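Local coordinates for protein NAD-dependent aldehyde dehydrogenase (Sinorhizobium meliloti, PDB 3U4J) that probably oxidises aldehydes to carboxylic acids with NAD or NADP as electron acceptor, at residues A281-L285 with D286-D290. Numbering follows the deposited sequence.
Sequences ADADL and DAAAD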
ATOM      1  N   ALA A 281     -34.948  -7.212  13.199  1.00 14.02           N
ATOM      2  CA  ALA A 281     -35.956  -8.261  13.214  1.00 14.77           C
ATOM      3  C   ALA A 281     -35.537  -9.507  12.439  1.00 15.70           C
ATOM      4  O   ALA A 281     -35.951 -10.618  12.775  1.00 16.13           O
ATOM      5  CB  ALA A 281     -37.297  -7.710  12.686  1.00 15.61           C
ATOM      6  N   ASP A 282     -34.682  -9.352  11.429  1.00 16.11           N
ATOM      7  CA  ASP A 282     -34.266 -10.505  10.630  1.00 16.47           C
ATOM      8  C   ASP A 282     -32.950 -11.134  11.101  1.00 16.29           C
ATOM      9  O   ASP A 282     -32.339 -11.915  10.371  1.00 16.59           O
ATOM     10  CB  ASP A 282     -34.179 -10.134   9.139  1.00 17.43           C
ATOM     11  CG  ASP A 282     -33.158  -9.054   8.862  1.00 18.97           C
ATOM     12  OD1 ASP A 282     -32.238  -8.815   9.690  1.00 18.57           O
ATOM     13  OD2 ASP A 282     -33.286  -8.428   7.798  1.00 20.81           O
ATOM     14  N   ALA A 283     -32.506 -10.805  12.313  1.00 15.91           N
ATOM     15  CA  ALA A 283     -31.293 -11.421  12.855  1.00 15.57           C
ATOM     16  C   ALA A 283     -31.501 -12.910  13.199  1.00 15.64           C
ATOM     17  O   ALA A 283     -32.649 -13.375  13.349  1.00 15.58           O
ATOM     18  CB  ALA A 283     -30.781 -10.645  14.075  1.00 15.05           C
ATOM     19  N   ASP A 284     -30.404 -13.658  13.281  1.00 14.91           N
ATOM     20  CA  ASP A 284     -30.421 -14.987  13.888  1.00 15.84           C
ATOM     21  C   ASP A 284     -30.593 -14.745  15.397  1.00 16.06           C
ATOM     22  O   ASP A 284     -29.683 -14.259  16.089  1.00 14.96           O
ATOM     23  CB  ASP A 284     -29.127 -15.755  13.577  1.00 16.34           C
ATOM     24  CG  ASP A 284     -29.091 -17.178  14.194  1.00 17.86           C
ATOM     25  OD1 ASP A 284     -28.774 -18.133  13.466  1.00 24.82           O
ATOM     26  OD2 ASP A 284     -29.353 -17.377  15.395  1.00 16.12           O
ATOM     27  N   LEU A 285     -31.783 -15.040  15.903  1.00 16.20           N
ATOM     28  CA  LEU A 285     -32.135 -14.666  17.263  1.00 17.07           C
ATOM     29  C   LEU A 285     -31.293 -15.352  18.343  1.00 15.96           C
ATOM     30  O   LEU A 285     -30.885 -14.699  19.300  1.00 15.81           O
ATOM     31  CB  LEU A 285     -33.607 -14.947  17.523  1.00 18.68           C
ATOM     32  CG  LEU A 285     -34.249 -14.035  18.570  1.00 22.40           C
ATOM     33  CD1 LEU A 285     -34.373 -12.616  17.996  1.00 26.99           C
ATOM     34  CD2 LEU A 285     -35.626 -14.565  18.924  1.00 25.67           C
ATOM     35  N   ASP A 286     -31.034 -16.649  18.199  1.00 15.03           N
ATOM     36  CA  ASP A 286     -30.234 -17.358  19.210  1.00 15.78           C
ATOM     37  C   ASP A 286     -28.815 -16.809  19.254  1.00 14.29           C
ATOM     38  O   ASP A 286     -28.245 -16.634  20.335  1.00 13.94           O
ATOM     39  CB  ASP A 286     -30.224 -18.883  18.978  1.00 16.53           C
ATOM     40  CG  ASP A 286     -31.614 -19.526  19.203  1.00 20.91           C
ATOM     41  OD1 ASP A 286     -31.956 -20.515  18.503  1.00 24.47           O
ATOM     42  OD2 ASP A 286     -32.365 -19.013  20.061  1.00 22.75           O
ATOM     43  N   ALA A 287     -28.248 -16.547  18.076  1.00 12.80           N
ATOM     44  CA  ALA A 287     -26.900 -15.989  17.991  1.00 11.96           C
ATOM     45  C   ALA A 287     -26.835 -14.564  18.554  1.00 11.31           C
ATOM     46  O   ALA A 287     -25.914 -14.222  19.304  1.00 10.00           O
ATOM     47  CB  ALA A 287     -26.405 -16.032  16.559  1.00 11.78           C
ATOM     48  N   ALA A 288     -27.808 -13.737  18.175  1.00 11.42           N
ATOM     49  CA  ALA A 288     -27.899 -12.362  18.638  1.00 10.98           C
ATOM     50  C   ALA A 288     -28.043 -12.319  20.161  1.00 11.64           C
ATOM     51  O   ALA A 288     -27.374 -11.533  20.827  1.00 11.51           O
ATOM     52  CB  ALA A 288     -29.044 -11.616  17.945  1.00 10.51           C
ATOM     53  N   ALA A 289     -28.901 -13.176  20.713  1.00 11.65           N
ATOM     54  CA  ALA A 289     -29.117 -13.224  22.169  1.00 11.26           C
ATOM     55  C   ALA A 289     -27.815 -13.544  22.943  1.00 11.29           C
ATOM     56  O   ALA A 289     -27.505 -12.900  23.932  1.00 11.21           O
ATOM     57  CB  ALA A 289     -30.209 -14.251  22.506  1.00 10.61           C
ATOM     58  N   ASP A 290     -27.062 -14.527  22.452  1.00 11.42           N
ATOM     59  CA  ASP A 290     -25.787 -14.928  23.036  1.00 11.59           C
ATOM     60  C   ASP A 290     -24.767 -13.790  22.921  1.00 11.11           C
ATOM     61  O   ASP A 290     -24.039 -13.488  23.870  1.00 10.30           O
ATOM     62  CB  ASP A 290     -25.312 -16.210  22.325  1.00 11.87           C
ATOM     63  CG  ASP A 290     -23.951 -16.672  22.791  1.00 13.45           C
ATOM     64  OD1 ASP A 290     -22.942 -16.330  22.125  1.00 16.18           O
ATOM     65  OD2 ASP A 290     -23.884 -17.374  23.831  1.00 12.39           O
TER
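Asp-284 reaches forward over the first turn of helix 285-297 and packs against Ala-287. Its CB lies 4.0 Å from Ala-287 CB, CG comes closer to the same methyl, at 3.8 Å, and OD2 closer still, at 3.4 Å. With CG anti to the backbone N (chi1 -180°), the carboxylate is laid over the start of the helix, and Asp-284 OD2 accepts a nearly straight hydrogen bond from Ala-287 N at 3.0 Å. The donor approaches from above the carboxylate plane, 37° out of it. This N-cap takes up an amide with no preceding helical carbonyl, and the negative charge probably also suits the helix dipole. Helix 285-297 links the parallel strands 275-279 and 307-313 in a beta-alpha-beta unit of the aldehyde dehydrogenase fold. Replacing Asp-284 with alanine would keep the CB contact, but is likely to leave Ala-287 N without its capping acceptor and the helix end without this charge. Regular helical bonding begins with Asp-284 O, which accepts from Ala-288 N at 2.9 Å. Ala-283 CB and Ala-288 CB approach to 4.4 Å, the N'/N4 pairing of a hydrophobic staple, and both touch Trp-435. Arg-500 of a second subunit packs on Asp-284 and Ala-287.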